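PDB 1J5X: glucosamine-6-phosphate deaminase from Thermotoga maritima, which is an alpha/beta protein of the SIS-domain family, with two parallel beta sheets packed among helices. Local coordinates for residues 83-86 with 87-91; 165-168 with 169-173; 321-325 with 326-330. All blocks are in the same frame, centred on the assembly; numbering follows the deposited sequence.

Overall arrangement
The three contacts are local and follow one another along the chain: a strand-to-helix turn, the middle of a long helix, and the end of another helix. Interactions 1 and 2 both belong to the SIS domain. Interaction 1 sits on strand 81-86, an outermost strand of the first parallel sheet, and interaction 2 on a buried part of helix 162-179; their centres are 20 Å apart and their nearest atoms about 11 Å. Helix 62-78 touches both. Interaction 3 closes helix 313-326 near the start of strand 214-218 of the second sheet. Its centre lies 29 Å from that of interaction 2, across the middle of the chain, and 32 Å from that of interaction 1.

Interaction 1: 83-86 with 87-91; sequences KAIP and AGEVA
The flat carboxylate of Glu89 has the ring of Pro86 over one face: Pro86 CD stands above the carboxylate plane, 3.8 Å from Glu89 OE1. Beyond Glu89 OE1, tilted toward the same face, lies Ile85 CG2, 4.0 Å away. The chain of Glu89 runs extended beyond CG (chi2 -172°), which carries the carboxylate back beside the strand, while its CB rests 3.9 Å from Ile85 CG2. Ile85 meets Val90 at about a right angle, methyl to methyl, with 3.5 Å between Ile85 CG2 and Val90 CG2. These beta-branched residues offer short, stiff surfaces suited to a tight corner, and Ile95 touches both. The main chain adds one weak hydrogen bond, from Glu89 N to Pro86 O, at 3.1 Å and bent to 135°. Here edge strand 81-86 turns into the short helix 87-91, the two segments nearly perpendicular at 83°, a strand-to-helix connection of an alpha/beta fold. Small Ala87 fits the buried turn against Val58 and Val116. Backbone bonds of Ile85 and Ala87 to Gly59 hold the strand end and start of the turn; apolar packing, with the aliphatic part of exposed Glu89, probably supplies much of what joins the two segments.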
ATOM      1  N   LYS A  83      -9.011  -5.587 -12.274  1.00 15.96           N
ATOM      2  CA  LYS A  83      -9.486  -4.214 -12.192  1.00 18.37           C
ATOM      3  C   LYS A  83      -9.480  -3.913 -10.676  1.00 16.77           C
ATOM      4  O   LYS A  83      -9.778  -4.785  -9.877  1.00 17.90           O
ATOM      5  CB  LYS A  83     -10.944  -4.005 -12.690  1.00 23.08           C
ATOM      6  CG  LYS A  83     -11.213  -4.221 -14.148  1.00 30.86           C
ATOM      7  CD  LYS A  83     -12.650  -3.755 -14.488  1.00 36.84           C
ATOM      8  CE  LYS A  83     -12.874  -2.266 -14.149  1.00 40.46           C
ATOM      9  NZ  LYS A  83     -14.325  -1.772 -14.436  1.00 45.46           N
ATOM     10  N   ALA A  84      -9.032  -2.723 -10.320  1.00 17.02           N
ATOM     11  CA  ALA A  84      -9.068  -2.271  -8.896  1.00 16.03           C
ATOM     12  C   ALA A  84     -10.151  -1.170  -8.980  1.00 14.63           C
ATOM     13  O   ALA A  84     -10.113  -0.291  -9.897  1.00 17.46           O
ATOM     14  CB  ALA A  84      -7.735  -1.667  -8.505  1.00 15.70           C
ATOM     15  N   ILE A  85     -11.119  -1.204  -8.048  1.00 15.14           N
ATOM     16  CA  ILE A  85     -12.227  -0.235  -8.091  1.00 15.75           C
ATOM     17  C   ILE A  85     -12.540   0.274  -6.684  1.00 15.10           C
ATOM     18  O   ILE A  85     -12.620  -0.537  -5.736  1.00 14.62           O
ATOM     19  CB  ILE A  85     -13.551  -0.931  -8.583  1.00 15.78           C
ATOM     20  CG1 ILE A  85     -13.257  -1.748  -9.875  1.00 17.98           C
ATOM     21  CG2 ILE A  85     -14.699   0.126  -8.806  1.00 14.06           C
ATOM     22  CD1 ILE A  85     -14.355  -2.755 -10.304  1.00 20.46           C
ATOM     23  N   PRO A  86     -12.710   1.599  -6.549  1.00 15.95           N
ATOM     24  CA  PRO A  86     -13.054   2.122  -5.210  1.00 16.74           C
ATOM     25  C   PRO A  86     -14.421   1.502  -4.891  1.00 17.65           C
ATOM     26  O   PRO A  86     -15.285   1.471  -5.763  1.00 16.56           O
ATOM     27  CB  PRO A  86     -13.164   3.638  -5.423  1.00 18.90           C
ATOM     28  CG  PRO A  86     -12.182   3.898  -6.576  1.00 22.39           C
ATOM     29  CD  PRO A  86     -12.422   2.703  -7.504  1.00 18.32           C
ATOM     30  N   ALA A  87     -14.651   1.043  -3.652  1.00 18.94           N
ATOM     31  CA  ALA A  87     -15.906   0.348  -3.403  1.00 15.88           C
ATOM     32  C   ALA A  87     -17.170   1.141  -3.626  1.00 17.91           C
ATOM     33  O   ALA A  87     -18.186   0.522  -3.954  1.00 17.41           O
ATOM     34  CB  ALA A  87     -15.963  -0.308  -1.994  1.00 13.98           C
ATOM     35  N   GLY A  88     -17.116   2.449  -3.408  1.00 18.34           N
ATOM     36  CA  GLY A  88     -18.291   3.281  -3.632  1.00 17.51           C
ATOM     37  C   GLY A  88     -18.800   3.196  -5.073  1.00 17.37           C
ATOM     38  O   GLY A  88     -19.996   3.236  -5.320  1.00 17.09           O
ATOM     39  N   GLU A  89     -17.892   3.092  -6.050  1.00 17.86           N
ATOM     40  CA  GLU A  89     -18.326   2.993  -7.444  1.00 16.98           C
ATOM     41  C   GLU A  89     -19.082   1.682  -7.712  1.00 15.76           C
ATOM     42  O   GLU A  89     -19.986   1.633  -8.556  1.00 18.52           O
ATOM     43  CB  GLU A  89     -17.108   3.147  -8.389  1.00 16.02           C
ATOM     44  CG  GLU A  89     -16.447   4.553  -8.148  1.00 18.23           C
ATOM     45  CD  GLU A  89     -15.369   4.871  -9.175  1.00 23.30           C
ATOM     46  OE1 GLU A  89     -14.988   3.946  -9.960  1.00 23.38           O
ATOM     47  OE2 GLU A  89     -14.908   6.026  -9.158  1.00 17.76           O
ATOM     48  N   VAL A  90     -18.707   0.617  -7.013  1.00 16.45           N
ATOM     49  CA  VAL A  90     -19.380  -0.647  -7.190  1.00 15.81           C
ATOM     50  C   VAL A  90     -20.717  -0.579  -6.429  1.00 18.97           C
ATOM     51  O   VAL A  90     -21.762  -0.982  -6.943  1.00 17.08           O
ATOM     52  CB  VAL A  90     -18.542  -1.831  -6.610  1.00 17.77           C
ATOM     53  CG1 VAL A  90     -19.311  -3.155  -6.763  1.00 17.85           C
ATOM     54  CG2 VAL A  90     -17.140  -1.959  -7.383  1.00 18.16           C
ATOM     55  N   ALA A  91     -20.625  -0.126  -5.188  1.00 17.40           N
ATOM     56  CA  ALA A  91     -21.825  -0.046  -4.327  1.00 17.64           C
ATOM     57  C   ALA A  91     -22.958   0.704  -4.988  1.00 20.10           C
ATOM     58  O   ALA A  91     -24.134   0.306  -4.846  1.00 21.35           O
ATOM     59  CB  ALA A  91     -21.464   0.658  -2.982  1.00 18.66           C
TER

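Interaction 2: 165-168 with 169-173; sequences SMIL and LSLMF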
ATOM      1  N   SER A 165       0.982  -3.836   4.544  1.00 19.41           N
ATOM      2  CA  SER A 165       2.148  -4.648   4.168  1.00 18.88           C
ATOM      3  C   SER A 165       1.891  -6.111   4.339  1.00 19.04           C
ATOM      4  O   SER A 165       2.231  -6.936   3.474  1.00 18.54           O
ATOM      5  CB  SER A 165       3.354  -4.262   5.026  1.00 19.57           C
ATOM      6  OG  SER A 165       3.683  -2.885   4.831  1.00 24.20           O
HETATM    7  N   MSE A 166       1.336  -6.504   5.489  1.00 17.29           N
HETATM    8  CA  MSE A 166       1.086  -7.908   5.671  1.00 16.03           C
HETATM    9  C   MSE A 166       0.028  -8.526   4.772  1.00 18.56           C
HETATM   10  O   MSE A 166       0.164  -9.672   4.334  1.00 17.00           O
HETATM   11  CB  MSE A 166       0.807  -8.202   7.207  1.00 16.94           C
HETATM   12  CG  MSE A 166       1.990  -7.766   8.004  1.00 18.95           C
HETATM   13 SE   MSE A 166       1.435  -7.936   9.974  1.00 31.17          SE
HETATM   14  CE  MSE A 166       3.204  -7.726  10.717  1.00 27.82           C
ATOM     15  N   ILE A 167      -1.039  -7.794   4.447  1.00 17.39           N
ATOM     16  CA  ILE A 167      -2.042  -8.388   3.581  1.00 15.55           C
ATOM     17  C   ILE A 167      -1.404  -8.411   2.150  1.00 16.23           C
ATOM     18  O   ILE A 167      -1.554  -9.395   1.425  1.00 17.92           O
ATOM     19  CB  ILE A 167      -3.353  -7.546   3.565  1.00 16.70           C
ATOM     20  CG1 ILE A 167      -4.081  -7.736   4.950  1.00 17.70           C
ATOM     21  CG2 ILE A 167      -4.309  -8.041   2.428  1.00 17.07           C
ATOM     22  CD1 ILE A 167      -5.164  -6.708   5.173  1.00 19.56           C
ATOM     23  N   LEU A 168      -0.688  -7.362   1.810  1.00 17.21           N
ATOM     24  CA  LEU A 168      -0.055  -7.305   0.452  1.00 16.65           C
ATOM     25  C   LEU A 168       0.931  -8.494   0.294  1.00 16.00           C
ATOM     26  O   LEU A 168       0.871  -9.236  -0.708  1.00 18.91           O
ATOM     27  CB  LEU A 168       0.625  -5.951   0.266  1.00 17.48           C
ATOM     28  CG  LEU A 168       1.298  -5.762  -1.112  1.00 15.40           C
ATOM     29  CD1 LEU A 168       0.279  -6.058  -2.234  1.00 20.01           C
ATOM     30  CD2 LEU A 168       1.891  -4.373  -1.229  1.00 16.21           C
ATOM     31  N   LEU A 169       1.772  -8.672   1.287  1.00 16.76           N
ATOM     32  CA  LEU A 169       2.712  -9.791   1.263  1.00 17.48           C
ATOM     33  C   LEU A 169       1.962 -11.086   1.075  1.00 18.78           C
ATOM     34  O   LEU A 169       2.327 -11.955   0.245  1.00 18.47           O
ATOM     35  CB  LEU A 169       3.464  -9.844   2.566  1.00 18.88           C
ATOM     36  CG  LEU A 169       4.168 -11.164   2.882  1.00 17.93           C
ATOM     37  CD1 LEU A 169       5.280 -11.376   1.818  1.00 18.17           C
ATOM     38  CD2 LEU A 169       4.831 -11.052   4.246  1.00 18.65           C
ATOM     39  N   SER A 170       0.896 -11.274   1.851  1.00 18.81           N
ATOM     40  CA  SER A 170       0.155 -12.524   1.730  1.00 16.66           C
ATOM     41  C   SER A 170      -0.453 -12.790   0.351  1.00 19.06           C
ATOM     42  O   SER A 170      -0.395 -13.933  -0.154  1.00 19.47           O
ATOM     43  CB  SER A 170      -1.013 -12.587   2.779  1.00 20.35           C
ATOM     44  OG  SER A 170      -0.515 -12.324   4.084  1.00 19.48           O
ATOM     45  N   LEU A 171      -1.048 -11.771  -0.260  1.00 14.56           N
ATOM     46  CA  LEU A 171      -1.701 -11.960  -1.535  1.00 17.34           C
ATOM     47  C   LEU A 171      -0.635 -12.063  -2.637  1.00 15.75           C
ATOM     48  O   LEU A 171      -0.889 -12.776  -3.560  1.00 16.04           O
ATOM     49  CB  LEU A 171      -2.697 -10.819  -1.847  1.00 16.96           C
ATOM     50  CG  LEU A 171      -3.818 -10.669  -0.802  1.00 18.38           C
ATOM     51  CD1 LEU A 171      -4.771  -9.521  -1.204  1.00 20.71           C
ATOM     52  CD2 LEU A 171      -4.528 -11.967  -0.666  1.00 19.82           C
HETATM   53  N   MSE A 172       0.497 -11.359  -2.529  1.00 17.11           N
HETATM   54  CA  MSE A 172       1.536 -11.512  -3.593  1.00 16.28           C
HETATM   55  C   MSE A 172       2.018 -12.965  -3.534  1.00 17.66           C
HETATM   56  O   MSE A 172       2.143 -13.670  -4.549  1.00 15.27           O
HETATM   57  CB  MSE A 172       2.679 -10.571  -3.323  1.00 18.73           C
HETATM   58  CG  MSE A 172       2.271  -9.145  -3.560  1.00 14.41           C
HETATM   59 SE   MSE A 172       3.753  -7.916  -3.218  1.00 29.17          SE
HETATM   60  CE  MSE A 172       4.771  -8.172  -4.878  1.00 26.75           C
ATOM     61  N   PHE A 173       2.317 -13.423  -2.321  1.00 16.50           N
ATOM     62  CA  PHE A 173       2.787 -14.813  -2.134  1.00 19.60           C
ATOM     63  C   PHE A 173       1.774 -15.814  -2.662  1.00 17.57           C
ATOM     64  O   PHE A 173       2.117 -16.781  -3.382  1.00 16.81           O
ATOM     65  CB  PHE A 173       3.134 -15.004  -0.628  1.00 18.52           C
ATOM     66  CG  PHE A 173       3.673 -16.376  -0.269  1.00 18.53           C
ATOM     67  CD1 PHE A 173       2.817 -17.446  -0.095  1.00 21.73           C
ATOM     68  CD2 PHE A 173       5.021 -16.563  -0.077  1.00 21.86           C
ATOM     69  CE1 PHE A 173       3.287 -18.709   0.279  1.00 22.84           C
ATOM     70  CE2 PHE A 173       5.517 -17.856   0.310  1.00 20.89           C
ATOM     71  CZ  PHE A 173       4.644 -18.898   0.479  1.00 22.04           C
TER
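Ser170 grips the carbonyl of Met166 twice. Ser170 OG donates to Met166 O at 2.7 Å, and Ser170 N donates to the same oxygen at 3.0 Å, the two donors arriving from opposite faces of the carbonyl plane. The serine places OG beside its own backbone N (chi1 -52°), which folds the hydroxyl back onto the preceding turn and satisfies it in a buried part of the helix. Regular i to i+4 backbone bonds make up the rest: Leu169 N to Ser165 O, Leu171 N to Ile167 O and Met172 N to Leu168 O, all fairly straight. The apolar contacts follow the same spacing. Ile167 and Leu171 lie side by side, pointing the same way, with Ile167 CG2 3.9 Å from Leu171 CD1. Leu168 and the selenomethionine Met172 instead cross at a slant; with CG beside the backbone N (chi1 -70°) and chi2 extended, Met172 SE comes to 3.9 Å from Leu168 CG, while a bend at chi3 only swings the terminal methyl. Flexible, unbranched methionine adapts easily to such a fit. Within helix 162-179, Ile167, Leu168 and Met172 face helix 62-78, Leu169 and Met172 meet helix 184-205, and Met166 and Ser170 pack on Phe30 of helix 27-35.

Interaction 3: 321-325 with 326-330; sequences QKAIS and RGISP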
ATOM      1  N   GLN A 321       7.465  10.755  11.768  1.00 28.71           N
ATOM      2  CA  GLN A 321       8.439  11.759  12.152  1.00 30.66           C
ATOM      3  C   GLN A 321       7.957  13.161  11.833  1.00 30.92           C
ATOM      4  O   GLN A 321       8.224  14.107  12.603  1.00 30.60           O
ATOM      5  CB  GLN A 321       9.803  11.472  11.471  1.00 28.74           C
ATOM      6  CG  GLN A 321      10.445  10.149  11.985  1.00 31.75           C
ATOM      7  CD  GLN A 321      11.910   9.981  11.549  1.00 31.68           C
ATOM      8  OE1 GLN A 321      12.520  11.068  11.101  1.00 29.04           O
ATOM      9  NE2 GLN A 321      12.467   8.870  11.598  1.00 33.35           N
ATOM     10  N   LYS A 322       7.249  13.327  10.710  1.00 26.89           N
ATOM     11  CA  LYS A 322       6.784  14.665  10.359  1.00 26.37           C
ATOM     12  C   LYS A 322       5.713  15.126  11.326  1.00 26.77           C
ATOM     13  O   LYS A 322       5.626  16.340  11.612  1.00 30.08           O
ATOM     14  CB  LYS A 322       6.207  14.740   8.927  1.00 25.87           C
ATOM     15  CG  LYS A 322       5.601  16.110   8.552  1.00 24.66           C
ATOM     16  CD  LYS A 322       6.644  17.212   8.323  1.00 27.55           C
ATOM     17  CE  LYS A 322       5.947  18.560   8.076  1.00 26.91           C
ATOM     18  NZ  LYS A 322       6.866  19.669   7.728  1.00 29.78           N
ATOM     19  N   ALA A 323       4.891  14.207  11.808  1.00 25.09           N
ATOM     20  CA  ALA A 323       3.854  14.620  12.735  1.00 28.63           C
ATOM     21  C   ALA A 323       4.513  15.126  14.036  1.00 30.87           C
ATOM     22  O   ALA A 323       4.109  16.149  14.604  1.00 31.82           O
ATOM     23  CB  ALA A 323       2.967  13.490  13.043  1.00 24.38           C
ATOM     24  N   ILE A 324       5.533  14.400  14.490  1.00 30.35           N
ATOM     25  CA  ILE A 324       6.229  14.763  15.731  1.00 31.64           C
ATOM     26  C   ILE A 324       6.802  16.144  15.550  1.00 33.23           C
ATOM     27  O   ILE A 324       6.695  16.995  16.442  1.00 34.85           O
ATOM     28  CB  ILE A 324       7.379  13.741  16.054  1.00 33.55           C
ATOM     29  CG1 ILE A 324       6.775  12.369  16.332  1.00 33.66           C
ATOM     30  CG2 ILE A 324       8.210  14.207  17.301  1.00 31.25           C
ATOM     31  CD1 ILE A 324       5.588  12.385  17.228  1.00 40.01           C
ATOM     32  N   SER A 325       7.388  16.344  14.379  1.00 30.48           N
ATOM     33  CA  SER A 325       7.980  17.592  13.954  1.00 34.20           C
ATOM     34  C   SER A 325       7.008  18.779  14.059  1.00 35.85           C
ATOM     35  O   SER A 325       7.394  19.887  14.464  1.00 33.88           O
ATOM     36  CB  SER A 325       8.425  17.426  12.517  1.00 35.75           C
ATOM     37  OG  SER A 325       9.094  18.563  12.030  1.00 42.08           O
ATOM     38  N   ARG A 326       5.756  18.542  13.677  1.00 36.36           N
ATOM     39  CA  ARG A 326       4.711  19.562  13.709  1.00 37.66           C
ATOM     40  C   ARG A 326       4.126  19.661  15.117  1.00 38.94           C
ATOM     41  O   ARG A 326       3.411  20.610  15.419  1.00 38.57           O
ATOM     42  CB  ARG A 326       3.567  19.206  12.747  1.00 39.83           C
ATOM     43  CG  ARG A 326       3.906  19.323  11.287  1.00 40.06           C
ATOM     44  CD  ARG A 326       2.606  19.549  10.486  1.00 44.46           C
ATOM     45  NE  ARG A 326       2.914  20.189   9.219  1.00 43.75           N
ATOM     46  CZ  ARG A 326       2.598  19.651   8.053  1.00 42.31           C
ATOM     47  NH1 ARG A 326       1.961  18.496   8.052  1.00 46.26           N
ATOM     48  NH2 ARG A 326       2.954  20.225   6.909  1.00 37.94           N
ATOM     49  N   GLY A 327       4.423  18.669  15.947  1.00 37.52           N
ATOM     50  CA  GLY A 327       3.911  18.638  17.294  1.00 37.47           C
ATOM     51  C   GLY A 327       2.474  18.152  17.290  1.00 40.38           C
ATOM     52  O   GLY A 327       1.634  18.629  18.064  1.00 39.66           O
ATOM     53  N   ILE A 328       2.140  17.215  16.407  1.00 38.05           N
ATOM     54  CA  ILE A 328       0.770  16.732  16.433  1.00 38.01           C
ATOM     55  C   ILE A 328       0.849  15.244  16.623  1.00 35.40           C
ATOM     56  O   ILE A 328       1.897  14.659  16.400  1.00 36.68           O
ATOM     57  CB  ILE A 328      -0.001  17.038  15.145  1.00 40.70           C
ATOM     58  CG1 ILE A 328       0.385  16.038  14.064  1.00 40.81           C
ATOM     59  CG2 ILE A 328       0.286  18.485  14.680  1.00 41.01           C
ATOM     60  CD1 ILE A 328      -0.546  16.095  12.885  1.00 43.28           C
ATOM     61  N   SER A 329      -0.251  14.628  17.025  1.00 33.29           N
ATOM     62  CA  SER A 329      -0.247  13.194  17.252  1.00 32.88           C
ATOM     63  C   SER A 329      -0.664  12.416  16.026  1.00 34.72           C
ATOM     64  O   SER A 329      -1.765  12.610  15.538  1.00 33.73           O
ATOM     65  CB  SER A 329      -1.254  12.801  18.305  1.00 32.28           C
ATOM     66  OG  SER A 329      -1.255  11.403  18.495  1.00 34.23           O
ATOM     67  N   PRO A 330       0.192  11.510  15.534  1.00 35.48           N
ATOM     68  CA  PRO A 330      -0.262  10.761  14.354  1.00 35.18           C
ATOM     69  C   PRO A 330      -1.360   9.769  14.705  1.00 33.87           C
ATOM     70  O   PRO A 330      -1.992   9.231  13.811  1.00 35.80           O
ATOM     71  CB  PRO A 330       1.008  10.060  13.855  1.00 34.31           C
ATOM     72  CG  PRO A 330       1.850   9.917  15.086  1.00 36.73           C
ATOM     73  CD  PRO A 330       1.620  11.267  15.804  1.00 33.93           C
TER
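Lys322 and Arg326, one helical turn apart, lie obliquely across each other, the aliphatic end of the lysine laid on the flat head of the arginine. Lys322 CE stands 3.4 Å above the guanidinium plane, over its centre, and is 3.5 Å from Arg326 CZ. A bend in the lysine at chi2 (73°) turns its chain toward the arginine, whose own chain is extended from CG to NE. The charged ends, Lys322 NZ and Arg326 NH2, are 4.0 Å apart, yet they converge on one anion: both form salt bridges to Asp213 OD1, which would offset their mutual charge. Further bonds hold each in place, Lys322 NZ to the carbonyls of His212 and Leu209, and Arg326 NH1 to the carbonyl of Ser238. Next to this pair, the backbone ends helix 313-326 in a Schellman motif. Ile328 N donates to Ala323 O at 2.9 Å, almost straight at 177°, and Gly327 N donates to Ile324 O from well above the carbonyl plane. Gly327 takes a positive phi of 79°, a conformation that glycine adopts readily because it lacks a CB. Past the turn, the chain folds back so that side chains gather round the small methyl of Ala323. Ile328 CG1 approaches Ala323 CB to 3.8 Å. From the ring of the proline, Pro330 CD comes to 3.8 Å from Ala323 CB. Ala323 also touches Ser238 and Pro330 touches Met237, so the returning chain and the last helical turn both rest on the end of helix 222-238.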